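Local coordinates for protein metalloregulator ScaR (Streptococcus gordonii, PDB 3HRS) that acts as a homodimeric, manganese-responsive transcriptional repressor of the DtxR/MntR family that probably binds DNA once metal has activated it, at residues 46-50 against 61-67; 77-81 against 115-119; 90-94 against 161-165; 138-144 against 206-212. All blocks are in the same frame, centred on the assembly; numbering follows the deposited sequence.

Interaction 1 of 4, residues 46-50 against 61-67; sequences AEELL and TDLGLKL
L49 lays its CD1 methyl obliquely over the CD2 methyl of L63, and this overlap supplies the apolar half of a contact whose other half is polar and belongs to T61. The L63 branch comes within reach because its CG lies anti to the backbone N (chi1 -166°), which also leaves CD2 3.5 Å from the carbonyl oxygen of E47. A second, looser apolar touch runs from L49 CD2 to L67 CD1, one helical turn further on.

The polar half illustrates how one threonine can close one helix boundary while holding another. T61 is the N-cap of the helix that begins at D62, and its OG1 accepts from G64 N at 2.9 Å, a nearly straight bond at 166°. The same hydroxyl donates to E48 O at 2.6 Å, from a position tilted only modestly out of the carbonyl plane. Its backbone joins in, with T61 N bonding to L49 O at 2.9 Å. L49 O also receives a CA-H contact from G64, whose CA is the nearest to that of L49 across the segments. T61 CG2 meanwhile rests 3.7 Å from L50 CA.

E48, with its positive phi, is the C-prime residue of the Schellman motif that terminates helix 34-46, so the end of one helix is joined directly to the start of the next. In sequence, L50 opens strand 50-53, which forms a hairpin with 57-60, the wing of the winged helix-turn-helix domain of this family. L49 and L67 both pack on L8 of helix 4-13, while L50 reaches back to L44 and L45 of helix 34-46.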
loop_
_atom_site.group_PDB
_atom_site.type_symbol
_atom_site.label_atom_id
_atom_site.label_comp_id
_atom_site.label_asym_id
_atom_site.label_seq_id
_atom_site.Cartn_x
_atom_site.Cartn_y
_atom_site.Cartn_z
ATOM N N ALA A 46 -26.499 -15.216 -0.646
ATOM C CA ALA A 46 -25.924 -16.525 -0.363
ATOM C C ALA A 46 -24.848 -16.454 0.705
ATOM O O ALA A 46 -24.682 -17.397 1.476
ATOM C CB ALA A 46 -25.367 -17.149 -1.620
ATOM N N GLU A 47 -24.111 -15.343 0.750
ATOM C CA GLU A 47 -23.070 -15.192 1.766
ATOM C C GLU A 47 -23.650 -14.705 3.096
ATOM O O GLU A 47 -22.930 -14.419 4.053
ATOM C CB GLU A 47 -21.960 -14.286 1.279
ATOM C CG GLU A 47 -20.983 -14.975 0.346
ATOM C CD GLU A 47 -19.670 -14.224 0.234
ATOM O OE1 GLU A 47 -19.178 -14.061 -0.908
ATOM O OE2 GLU A 47 -19.134 -13.789 1.284
ATOM N N GLU A 48 -24.970 -14.638 3.154
ATOM C CA GLU A 48 -25.646 -14.259 4.379
ATOM C C GLU A 48 -25.144 -12.902 4.903
ATOM O O GLU A 48 -25.139 -12.662 6.109
ATOM C CB GLU A 48 -25.506 -15.378 5.408
ATOM C CG GLU A 48 -25.941 -16.714 4.843
ATOM C CD GLU A 48 -25.734 -17.876 5.811
ATOM O OE1 GLU A 48 -24.805 -17.789 6.659
ATOM O OE2 GLU A 48 -26.499 -18.878 5.721
ATOM N N LEU A 49 -24.740 -12.023 3.983
ATOM C CA LEU A 49 -24.442 -10.619 4.300
ATOM C C LEU A 49 -25.719 -9.781 4.455
ATOM O O LEU A 49 -25.773 -8.876 5.279
ATOM C CB LEU A 49 -23.561 -10.003 3.216
ATOM C CG LEU A 49 -22.058 -10.034 3.446
ATOM C CD1 LEU A 49 -21.675 -11.005 4.546
ATOM C CD2 LEU A 49 -21.321 -10.336 2.139
ATOM N N LEU A 50 -26.740 -10.072 3.655
ATOM C CA LEU A 50 -28.040 -9.442 3.853
ATOM C C LEU A 50 -29.182 -10.428 3.637
ATOM O O LEU A 50 -28.972 -11.506 3.080
ATOM C CB LEU A 50 -28.183 -8.204 2.963
ATOM C CG LEU A 50 -27.402 -8.249 1.657
ATOM C CD1 LEU A 50 -27.969 -9.335 0.819
ATOM C CD2 LEU A 50 -27.459 -6.917 0.911
ATOM N N THR A 61 -27.103 -8.335 7.824
ATOM C CA THR A 61 -26.937 -9.280 8.897
ATOM C C THR A 61 -25.772 -8.819 9.743
ATOM O O THR A 61 -25.027 -7.938 9.314
ATOM C CB THR A 61 -26.616 -10.668 8.328
ATOM O OG1 THR A 61 -25.295 -10.649 7.793
ATOM C CG2 THR A 61 -27.594 -11.005 7.214
ATOM N N ASP A 62 -25.601 -9.397 10.930
ATOM C CA ASP A 62 -24.409 -9.091 11.690
ATOM C C ASP A 62 -23.144 -9.328 10.838
ATOM O O ASP A 62 -22.247 -8.481 10.786
ATOM C CB ASP A 62 -24.352 -9.831 13.024
ATOM C CG ASP A 62 -23.136 -9.424 13.862
ATOM O OD1 ASP A 62 -22.020 -9.947 13.578
ATOM O OD2 ASP A 62 -23.294 -8.576 14.784
ATOM N N LEU A 63 -23.067 -10.444 10.137
ATOM C CA LEU A 63 -21.878 -10.641 9.293
ATOM C C LEU A 63 -21.723 -9.483 8.292
ATOM O O LEU A 63 -20.605 -8.990 8.079
ATOM C CB LEU A 63 -21.915 -11.976 8.561
ATOM C CG LEU A 63 -20.628 -12.454 7.912
ATOM C CD1 LEU A 63 -19.820 -13.251 8.922
ATOM C CD2 LEU A 63 -20.933 -13.305 6.712
ATOM N N GLY A 64 -22.836 -9.029 7.708
ATOM C CA GLY A 64 -22.809 -7.861 6.835
ATOM C C GLY A 64 -22.203 -6.586 7.450
ATOM O O GLY A 64 -21.218 -6.049 6.943
ATOM N N LEU A 65 -22.804 -6.101 8.534
ATOM C CA LEU A 65 -22.274 -4.984 9.288
ATOM C C LEU A 65 -20.807 -5.173 9.673
ATOM O O LEU A 65 -19.995 -4.244 9.583
ATOM C CB LEU A 65 -23.100 -4.764 10.551
ATOM C CG LEU A 65 -24.291 -3.817 10.334
ATOM C CD1 LEU A 65 -24.509 -3.580 8.843
ATOM C CD2 LEU A 65 -25.561 -4.362 10.985
ATOM N N LYS A 66 -20.452 -6.366 10.109
ATOM C CA LYS A 66 -19.086 -6.561 10.511
ATOM C C LYS A 66 -18.161 -6.309 9.310
ATOM O O LYS A 66 -17.049 -5.777 9.472
ATOM C CB LYS A 66 -18.888 -7.952 11.117
ATOM C CG LYS A 66 -18.998 -7.967 12.652
ATOM C CD LYS A 66 -18.639 -9.363 13.220
ATOM C CE LYS A 66 -18.557 -9.343 14.752
ATOM N NZ LYS A 66 -19.434 -8.264 15.351
ATOM N N LEU A 67 -18.634 -6.648 8.107
ATOM C CA LEU A 67 -17.840 -6.441 6.894
ATOM C C LEU A 67 -17.774 -4.979 6.541
ATOM O O LEU A 67 -16.702 -4.462 6.216
ATOM C CB LEU A 67 -18.468 -7.122 5.712
ATOM C CG LEU A 67 -17.582 -7.822 4.690
ATOM C CD1 LEU A 67 -18.138 -7.425 3.346
ATOM C CD2 LEU A 67 -16.121 -7.452 4.755
#

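Interaction 2 of 4, residues 77-81 against 115-119; sequences LIEVF and LLDYP
L116 enters against one side of helix 77-81 with its two methyl branches divided between different partners. CD1 meets V80 CG1 at 3.4 Å, the two side chains sliding past each other in opposite directions, and it also lies 3.5 Å from the carbonyl oxygen of L77. CD2 turns to F81, where it comes in the plane of the ring at its edge, 4.0 Å from CD1 of that ring. F81 and L116 cross at about a right angle, methyl to ring edge. P119 completes the first shell, its CD 3.9 Å from L77 CD2 and its CG 4.2 Å from V80 CG1. No hydrogen bond links the two segments; apolar side chains carry the contact.

What brings these groups together is backbone shape. L116 carries CG anti to its carbonyl carbon (chi1 -58°), which directs the fork at the helix, while D117 ends helix 106-115 in a Schellman motif. With D117 and then Y118 at positive phi, the chain carries P119 to L77 and V80. On the other segment, V80 extends CG1 anti to the backbone N, and F81 N bonds to L77 O in the ordinary helical manner.

Further out, E79 on this helix is a zinc ligand of this protein, though no metal is bound in this chain, and the side chain of V80 lies about 4 Å from that of C122, another such ligand. The F81 ring meets F81 of the second subunit, which also packs on L115 here, so F81 and L115 also belong to the dimer interface. Helix 62-84 is thus packed against the C-terminal end of helix 106-115, with D113 of that helix touching both L77 and P119.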
loop_
_atom_site.group_PDB
_atom_site.type_symbol
_atom_site.label_atom_id
_atom_site.label_comp_id
_atom_site.label_asym_id
_atom_site.label_seq_id
_atom_site.Cartn_x
_atom_site.Cartn_y
_atom_site.Cartn_z
ATOM N N LEU A 77 -8.578 4.475 7.643
ATOM C CA LEU A 77 -7.198 4.493 8.113
ATOM C C LEU A 77 -6.210 4.821 6.964
ATOM O O LEU A 77 -5.275 5.578 7.151
ATOM C CB LEU A 77 -6.823 3.219 8.850
ATOM C CG LEU A 77 -7.487 2.936 10.199
ATOM C CD1 LEU A 77 -7.355 1.448 10.595
ATOM C CD2 LEU A 77 -6.864 3.771 11.230
ATOM N N ILE A 78 -6.447 4.292 5.771
ATOM C CA ILE A 78 -5.643 4.676 4.618
ATOM C C ILE A 78 -5.802 6.183 4.386
ATOM O O ILE A 78 -4.845 6.892 4.085
ATOM C CB ILE A 78 -6.044 3.910 3.332
ATOM C CG1 ILE A 78 -5.802 2.396 3.476
ATOM C CG2 ILE A 78 -5.242 4.374 2.174
ATOM C CD1 ILE A 78 -4.464 2.074 4.066
ATOM N N GLU A 79 -7.017 6.683 4.525
ATOM C CA GLU A 79 -7.218 8.112 4.335
ATOM C C GLU A 79 -6.311 8.854 5.301
ATOM O O GLU A 79 -5.474 9.627 4.864
ATOM C CB GLU A 79 -8.670 8.505 4.553
ATOM C CG GLU A 79 -8.909 9.994 4.506
ATOM C CD GLU A 79 -9.331 10.462 3.139
ATOM O OE1 GLU A 79 -9.408 11.701 2.938
ATOM O OE2 GLU A 79 -9.599 9.585 2.277
ATOM N N VAL A 80 -6.478 8.598 6.605
ATOM C CA VAL A 80 -5.650 9.199 7.646
ATOM C C VAL A 80 -4.162 9.028 7.375
ATOM O O VAL A 80 -3.402 9.947 7.581
ATOM C CB VAL A 80 -5.890 8.579 9.018
ATOM C CG1 VAL A 80 -4.763 9.000 10.009
ATOM C CG2 VAL A 80 -7.255 8.979 9.544
ATOM N N PHE A 81 -3.732 7.856 6.932
ATOM C CA PHE A 81 -2.308 7.686 6.669
ATOM C C PHE A 81 -1.855 8.598 5.523
ATOM O O PHE A 81 -0.883 9.302 5.656
ATOM C CB PHE A 81 -1.937 6.214 6.400
ATOM C CG PHE A 81 -0.514 6.010 5.921
ATOM C CD1 PHE A 81 0.550 6.068 6.809
ATOM C CD2 PHE A 81 -0.247 5.730 4.581
ATOM C CE1 PHE A 81 1.867 5.850 6.365
ATOM C CE2 PHE A 81 1.065 5.503 4.127
ATOM C CZ PHE A 81 2.121 5.562 5.016
ATOM N N LEU A 115 0.310 2.119 13.927
ATOM C CA LEU A 115 1.263 3.144 13.522
ATOM C C LEU A 115 0.666 4.544 13.687
ATOM O O LEU A 115 1.356 5.476 14.103
ATOM C CB LEU A 115 1.641 2.950 12.067
ATOM C CG LEU A 115 2.627 4.006 11.620
ATOM C CD1 LEU A 115 3.788 3.936 12.578
ATOM C CD2 LEU A 115 3.061 3.776 10.157
ATOM N N LEU A 116 -0.615 4.669 13.348
ATOM C CA LEU A 116 -1.325 5.927 13.395
ATOM C C LEU A 116 -1.780 6.248 14.813
ATOM O O LEU A 116 -2.370 7.300 15.057
ATOM C CB LEU A 116 -2.530 5.898 12.461
ATOM C CG LEU A 116 -2.306 5.609 10.978
ATOM C CD1 LEU A 116 -3.603 5.864 10.240
ATOM C CD2 LEU A 116 -1.196 6.452 10.370
ATOM N N ASP A 117 -1.492 5.347 15.744
ATOM C CA ASP A 117 -1.844 5.546 17.148
ATOM C C ASP A 117 -3.344 5.570 17.378
ATOM O O ASP A 117 -3.847 6.392 18.152
ATOM C CB ASP A 117 -1.208 6.818 17.707
ATOM C CG ASP A 117 -1.155 6.830 19.237
ATOM O OD1 ASP A 117 -1.421 5.774 19.875
ATOM O OD2 ASP A 117 -0.846 7.909 19.800
ATOM N N TYR A 118 -4.047 4.669 16.699
ATOM C CA TYR A 118 -5.473 4.415 16.933
ATOM C C TYR A 118 -6.377 5.638 16.834
ATOM O O TYR A 118 -7.020 6.020 17.816
ATOM C CB TYR A 118 -5.677 3.698 18.265
ATOM C CG TYR A 118 -4.751 2.522 18.412
ATOM C CD1 TYR A 118 -3.578 2.636 19.146
ATOM C CD2 TYR A 118 -5.029 1.304 17.798
ATOM C CE1 TYR A 118 -2.723 1.580 19.290
ATOM C CE2 TYR A 118 -4.163 0.221 17.932
ATOM C CZ TYR A 118 -3.004 0.374 18.676
ATOM O OH TYR A 118 -2.098 -0.669 18.824
ATOM N N PRO A 119 -6.434 6.247 15.634
ATOM C CA PRO A 119 -7.308 7.409 15.388
ATOM C C PRO A 119 -8.793 7.030 15.427
ATOM O O PRO A 119 -9.231 6.129 14.712
ATOM C CB PRO A 119 -6.941 7.859 13.971
ATOM C CG PRO A 119 -5.876 6.863 13.456
ATOM C CD PRO A 119 -5.743 5.756 14.422
#

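Interaction 3 of 4, residues 90-94 against 161-165; sequences TEEIH and FDLLT. With SO4 (sulfate ion), chain D.
The rings of H94 and F161 stack where two antiparallel helices meet by their first turns, 90-101 of the metal-binding and dimerisation region and 161-168 of the SH3-like FeoA domain. Both rings lie between these helices, whose short-segment axes are 10.7 Å apart at 175°.

Stacking dominates. The two rings lie face to face, centroids 3.9 Å apart and planes only 11° from parallel. F161 CD2 sits over the centre of the imidazole, whereas H94 CG falls toward the rim of the phenyl ring. Both residues hold CG anti to the backbone N, which brings each ring across the gap between helices. H94 CB adds a CH-pi contact over the same phenyl ring.

Apolar packing is lighter: T90 CG2 meets the F161 ring in its plane, at the edge, 3.8 Å from CD1, and lies 4.2 Å from L164 CB. T90 OG1 is bonded elsewhere, to E168 OE1. L164 itself touches H124, which, like D159 nearby, is a zinc ligand of this protein, with no metal bound in this chain, so this domain junction flanks the metal site.

No hydrogen bond joins the two segments; within helix 161-168, F161 O accepts from both T165 N and T165 OG1. At the start of that helix a sulfate, probably from the crystallisation liquor, takes a weak hydrogen bond from F161 N to its O2 at 3.1 Å, bent to 131°.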
loop_
_atom_site.group_PDB
_atom_site.type_symbol
_atom_site.label_atom_id
_atom_site.label_comp_id
_atom_site.label_asym_id
_atom_site.label_seq_id
_atom_site.Cartn_x
_atom_site.Cartn_y
_atom_site.Cartn_z
ATOM N N THR A 90 -6.390 16.157 -1.704
ATOM C CA THR A 90 -7.654 15.649 -2.160
ATOM C C THR A 90 -7.592 14.987 -3.531
ATOM O O THR A 90 -8.107 13.868 -3.721
ATOM C CB THR A 90 -8.686 16.757 -2.145
ATOM O OG1 THR A 90 -9.008 17.046 -0.778
ATOM C CG2 THR A 90 -9.938 16.318 -2.874
ATOM N N GLU A 91 -6.968 15.663 -4.483
ATOM C CA GLU A 91 -6.847 15.106 -5.826
ATOM C C GLU A 91 -5.982 13.847 -5.826
ATOM O O GLU A 91 -6.343 12.831 -6.405
ATOM C CB GLU A 91 -6.276 16.144 -6.793
ATOM C CG GLU A 91 -6.642 15.885 -8.251
ATOM C CD GLU A 91 -6.276 17.048 -9.159
ATOM O OE1 GLU A 91 -5.063 17.272 -9.382
ATOM O OE2 GLU A 91 -7.201 17.737 -9.652
ATOM N N GLU A 92 -4.833 13.921 -5.168
ATOM C CA GLU A 92 -3.951 12.771 -5.069
ATOM C C GLU A 92 -4.709 11.581 -4.483
ATOM O O GLU A 92 -4.637 10.457 -4.995
ATOM C CB GLU A 92 -2.716 13.117 -4.227
ATOM C CG GLU A 92 -1.783 14.114 -4.917
ATOM C CD GLU A 92 -0.775 14.767 -3.983
ATOM O OE1 GLU A 92 0.245 15.289 -4.485
ATOM O OE2 GLU A 92 -0.994 14.771 -2.754
ATOM N N ILE A 93 -5.444 11.830 -3.412
ATOM C CA ILE A 93 -6.174 10.762 -2.747
ATOM C C ILE A 93 -7.200 10.143 -3.676
ATOM O O ILE A 93 -7.340 8.930 -3.736
ATOM C CB ILE A 93 -6.856 11.258 -1.480
ATOM C CG1 ILE A 93 -5.809 11.383 -0.374
ATOM C CG2 ILE A 93 -7.924 10.292 -1.062
ATOM C CD1 ILE A 93 -6.343 11.944 0.915
ATOM N N HIS A 94 -7.890 10.991 -4.420
ATOM C CA HIS A 94 -8.828 10.547 -5.443
ATOM C C HIS A 94 -8.199 9.667 -6.529
ATOM O O HIS A 94 -8.856 8.807 -7.099
ATOM C CB HIS A 94 -9.469 11.762 -6.104
ATOM C CG HIS A 94 -10.360 11.414 -7.250
ATOM N ND1 HIS A 94 -11.525 10.695 -7.090
ATOM C CD2 HIS A 94 -10.258 11.680 -8.574
ATOM C CE1 HIS A 94 -12.103 10.531 -8.267
ATOM N NE2 HIS A 94 -11.353 11.116 -9.184
ATOM N N PHE A 161 -15.471 12.902 -3.907
ATOM C CA PHE A 161 -14.469 13.782 -4.502
ATOM C C PHE A 161 -15.065 15.042 -5.123
ATOM O O PHE A 161 -14.408 16.101 -5.192
ATOM C CB PHE A 161 -13.634 13.031 -5.555
ATOM C CG PHE A 161 -12.737 13.931 -6.364
ATOM C CD1 PHE A 161 -11.771 14.706 -5.746
ATOM C CD2 PHE A 161 -12.873 14.016 -7.738
ATOM C CE1 PHE A 161 -10.956 15.550 -6.486
ATOM C CE2 PHE A 161 -12.063 14.853 -8.478
ATOM C CZ PHE A 161 -11.102 15.623 -7.851
ATOM N N ASP A 162 -16.296 14.926 -5.603
ATOM C CA ASP A 162 -16.933 16.075 -6.212
ATOM C C ASP A 162 -17.432 16.988 -5.106
ATOM O O ASP A 162 -17.323 18.211 -5.193
ATOM C CB ASP A 162 -18.056 15.645 -7.153
ATOM C CG ASP A 162 -17.547 15.305 -8.548
ATOM O OD1 ASP A 162 -18.351 14.809 -9.370
ATOM O OD2 ASP A 162 -16.343 15.537 -8.817
ATOM N N LEU A 163 -17.944 16.384 -4.045
ATOM C CA LEU A 163 -18.395 17.155 -2.904
ATOM C C LEU A 163 -17.222 17.889 -2.287
ATOM O O LEU A 163 -17.322 19.086 -2.029
ATOM C CB LEU A 163 -19.054 16.253 -1.870
ATOM C CG LEU A 163 -19.548 16.941 -0.610
ATOM C CD1 LEU A 163 -20.607 17.928 -0.986
ATOM C CD2 LEU A 163 -20.100 15.919 0.380
ATOM N N LEU A 164 -16.111 17.185 -2.055
ATOM C CA LEU A 164 -14.961 17.833 -1.447
ATOM C C LEU A 164 -14.561 19.035 -2.286
ATOM O O LEU A 164 -14.373 20.141 -1.760
ATOM C CB LEU A 164 -13.785 16.872 -1.287
ATOM C CG LEU A 164 -13.582 16.124 0.041
ATOM C CD1 LEU A 164 -14.822 16.043 0.897
ATOM C CD2 LEU A 164 -13.097 14.727 -0.230
ATOM N N THR A 165 -14.443 18.816 -3.594
ATOM C CA THR A 165 -14.036 19.876 -4.517
ATOM C C THR A 165 -14.974 21.080 -4.392
ATOM O O THR A 165 -14.534 22.226 -4.324
ATOM C CB THR A 165 -13.945 19.364 -5.983
ATOM O OG1 THR A 165 -12.777 18.550 -6.136
ATOM C CG2 THR A 165 -13.832 20.505 -6.945
HETATM S S SO4 D . -14.988 9.253 -5.090
HETATM O O1 SO4 D . -14.303 8.255 -5.907
HETATM O O2 SO4 D . -13.996 10.225 -4.638
HETATM O O3 SO4 D . -16.039 9.888 -5.887
HETATM O O4 SO4 D . -15.590 8.617 -3.919
#

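Interaction 4 of 4, residues 138-144 against 206-212; sequences KHKLTLE and AQQIYVE
T142 bridges to Y210 through the backbone, and around this single beta bridge the contact is tight. V211 N donates to L141 O at 2.8 Å, and L143 N donates to I209 O at 2.9 Å. CA-H contacts from Y210 to L141 O and from T142 to I209 O accompany these bonds. T142, with OG1 anti to its backbone N (chi1 -172°), sends its hydroxyl into the turn before the strand, 2.9 Å from Q207 O and 3.1 Å from A206 O. Beyond it, E144 N bonds to A206 O at 3.3 Å. On the buried side L143 CD2 rests on A206 CB.

The outer side and the ends are looser. L141 CD1 meets V211 CG2 at 3.4 Å on the more open side. E212, bent at chi2, brings OE1 over one face of the H139 ring, toward the rim, with carboxylate and ring planes 56° apart; OE1 is 3.0 Å from H139 ND1, but the angle is too poor for a hydrogen bond. K138 CB lies off toward the rim of the opposite face. K140 O approaches the Y210 ring at its edge. At the other end the extended E144 and Q207 side chains run side by side, OE1 of E144 touching Q207 CG, while E144 OE2 bonds to Q203.

Y210 carries its hydroxyl away to H158 and packs with R156 in a cation-pi contact. Through the backbone bonds and the single bridge, segment 138-144 lies along strand 209-212, itself paired with 150-157 at the edge of the five-stranded antiparallel sheet characteristic of the SH3-like FeoA domain.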
loop_
_atom_site.group_PDB
_atom_site.type_symbol
_atom_site.label_atom_id
_atom_site.label_comp_id
_atom_site.label_asym_id
_atom_site.label_seq_id
_atom_site.Cartn_x
_atom_site.Cartn_y
_atom_site.Cartn_z
ATOM N N LYS A 138 -19.910 9.076 14.901
ATOM C CA LYS A 138 -19.951 10.084 15.954
ATOM C C LYS A 138 -20.920 11.165 15.538
ATOM O O LYS A 138 -21.664 11.675 16.366
ATOM C CB LYS A 138 -18.569 10.688 16.179
ATOM C CG LYS A 138 -18.409 11.673 17.351
ATOM C CD LYS A 138 -16.973 12.274 17.333
ATOM C CE LYS A 138 -16.806 13.523 18.221
ATOM N NZ LYS A 138 -15.601 14.378 17.871
ATOM N N HIS A 139 -20.919 11.497 14.251
ATOM C CA HIS A 139 -21.717 12.613 13.751
ATOM C C HIS A 139 -22.831 12.214 12.803
ATOM O O HIS A 139 -22.588 11.984 11.607
ATOM C CB HIS A 139 -20.842 13.648 13.048
ATOM C CG HIS A 139 -19.759 14.183 13.910
ATOM N ND1 HIS A 139 -19.895 14.296 15.275
ATOM C CD2 HIS A 139 -18.519 14.633 13.610
ATOM C CE1 HIS A 139 -18.780 14.791 15.783
ATOM N NE2 HIS A 139 -17.932 15.011 14.794
ATOM N N LYS A 140 -24.058 12.197 13.324
ATOM C CA LYS A 140 -25.206 11.850 12.513
ATOM C C LYS A 140 -26.028 13.046 12.025
ATOM O O LYS A 140 -26.659 12.965 10.973
ATOM C CB LYS A 140 -26.073 10.830 13.242
ATOM C CG LYS A 140 -25.733 9.410 12.843
ATOM C CD LYS A 140 -26.407 8.389 13.735
ATOM C CE LYS A 140 -25.590 8.134 14.987
ATOM N NZ LYS A 140 -26.218 7.070 15.816
ATOM N N LEU A 141 -26.010 14.153 12.762
ATOM C CA LEU A 141 -26.901 15.282 12.463
ATOM C C LEU A 141 -26.529 16.046 11.184
ATOM O O LEU A 141 -25.530 16.772 11.132
ATOM C CB LEU A 141 -26.996 16.221 13.670
ATOM C CG LEU A 141 -28.025 17.366 13.682
ATOM C CD1 LEU A 141 -27.395 18.721 13.368
ATOM C CD2 LEU A 141 -29.203 17.093 12.758
ATOM N N THR A 142 -27.354 15.873 10.153
ATOM C CA THR A 142 -27.110 16.477 8.842
ATOM C C THR A 142 -27.643 17.912 8.780
ATOM O O THR A 142 -28.500 18.293 9.571
ATOM C CB THR A 142 -27.698 15.604 7.692
ATOM O OG1 THR A 142 -27.280 16.119 6.424
ATOM C CG2 THR A 142 -29.200 15.600 7.723
ATOM N N LEU A 143 -27.128 18.714 7.856
ATOM C CA LEU A 143 -27.546 20.104 7.783
ATOM C C LEU A 143 -29.045 20.178 7.510
ATOM O O LEU A 143 -29.771 20.931 8.169
ATOM C CB LEU A 143 -26.775 20.871 6.705
ATOM C CG LEU A 143 -27.074 22.380 6.609
ATOM C CD1 LEU A 143 -26.760 23.079 7.929
ATOM C CD2 LEU A 143 -26.357 23.081 5.438
ATOM N N GLU A 144 -29.515 19.397 6.547
ATOM C CA GLU A 144 -30.921 19.472 6.180
ATOM C C GLU A 144 -31.849 19.139 7.352
ATOM O O GLU A 144 -32.906 19.761 7.506
ATOM C CB GLU A 144 -31.243 18.597 4.966
ATOM C CG GLU A 144 -31.763 17.214 5.299
ATOM C CD GLU A 144 -32.471 16.579 4.119
ATOM O OE1 GLU A 144 -32.168 15.410 3.791
ATOM O OE2 GLU A 144 -33.319 17.261 3.507
ATOM N N ALA A 206 -26.818 19.964 1.322
ATOM C CA ALA A 206 -27.057 20.123 2.757
ATOM C C ALA A 206 -27.226 18.759 3.408
ATOM O O ALA A 206 -26.998 18.581 4.604
ATOM C CB ALA A 206 -28.281 20.982 3.003
ATOM N N GLN A 207 -27.623 17.805 2.582
ATOM C CA GLN A 207 -27.911 16.445 2.981
ATOM C C GLN A 207 -26.608 15.707 3.310
ATOM O O GLN A 207 -26.603 14.705 4.037
ATOM C CB GLN A 207 -28.598 15.779 1.795
ATOM C CG GLN A 207 -29.364 14.507 2.067
ATOM C CD GLN A 207 -29.776 13.831 0.766
ATOM O OE1 GLN A 207 -30.605 12.921 0.759
ATOM N NE2 GLN A 207 -29.191 14.281 -0.347
ATOM N N GLN A 208 -25.503 16.223 2.778
ATOM C CA GLN A 208 -24.213 15.537 2.804
ATOM C C GLN A 208 -23.215 16.155 3.774
ATOM O O GLN A 208 -22.063 15.749 3.834
ATOM C CB GLN A 208 -23.589 15.585 1.417
ATOM C CG GLN A 208 -24.110 14.571 0.439
ATOM C CD GLN A 208 -23.615 14.857 -0.957
ATOM O OE1 GLN A 208 -22.827 14.099 -1.520
ATOM N NE2 GLN A 208 -24.057 15.974 -1.518
ATOM N N ILE A 209 -23.657 17.158 4.507
ATOM C CA ILE A 209 -22.796 17.903 5.397
ATOM C C ILE A 209 -23.323 17.689 6.803
ATOM O O ILE A 209 -24.533 17.796 7.049
ATOM C CB ILE A 209 -22.890 19.377 5.039
ATOM C CG1 ILE A 209 -22.014 19.669 3.834
ATOM C CG2 ILE A 209 -22.525 20.260 6.211
ATOM C CD1 ILE A 209 -22.480 20.896 3.103
ATOM N N TYR A 210 -22.439 17.373 7.734
ATOM C CA TYR A 210 -22.897 17.025 9.066
ATOM C C TYR A 210 -22.442 18.056 10.078
ATOM O O TYR A 210 -21.251 18.399 10.119
ATOM C CB TYR A 210 -22.359 15.651 9.446
ATOM C CG TYR A 210 -22.867 14.548 8.573
ATOM C CD1 TYR A 210 -22.428 14.418 7.265
ATOM C CD2 TYR A 210 -23.789 13.620 9.058
ATOM C CE1 TYR A 210 -22.884 13.385 6.460
ATOM C CE2 TYR A 210 -24.255 12.589 8.264
ATOM C CZ TYR A 210 -23.798 12.476 6.969
ATOM O OH TYR A 210 -24.265 11.464 6.179
ATOM N N VAL A 211 -23.376 18.538 10.899
ATOM C CA VAL A 211 -23.057 19.571 11.881
ATOM C C VAL A 211 -23.438 19.229 13.320
ATOM O O VAL A 211 -24.153 18.262 13.581
ATOM C CB VAL A 211 -23.730 20.875 11.531
ATOM C CG1 VAL A 211 -23.267 21.330 10.165
ATOM C CG2 VAL A 211 -25.256 20.707 11.588
ATOM N N GLU A 212 -22.945 20.037 14.249
ATOM C CA GLU A 212 -23.298 19.900 15.654
ATOM C C GLU A 212 -23.365 21.279 16.303
ATOM O O GLU A 212 -22.388 22.030 16.277
ATOM C CB GLU A 212 -22.311 18.987 16.387
ATOM C CG GLU A 212 -22.912 17.645 16.780
ATOM C CD GLU A 212 -22.457 16.519 15.890
ATOM O OE1 GLU A 212 -21.559 16.763 15.067
ATOM O OE2 GLU A 212 -22.982 15.391 16.011
#

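In the fold
Interaction 1 closes along the chain before the others open, while the segments of interaction 3 alternate with those of both 2 and 4. Interactions 1 and 2 both use helix 62-84, their centres about 25 Å apart, so that helix connects the winged domain with the dimerisation region. Interactions 2 and 3 touch, E79 OE1 lying 3.7 Å from I93 CD1, and interactions 3 and 4 touch through L163 CD2 and Q208 CB, also 3.7 Å apart. The zinc ligands E79, C122, H124 and D159 lie in or beside interactions 2 and 3, with no metal bound in this chain: L164 comes within about 4 Å of H124 and D159, side chain to side chain. Interaction 1 lies away from these ligands.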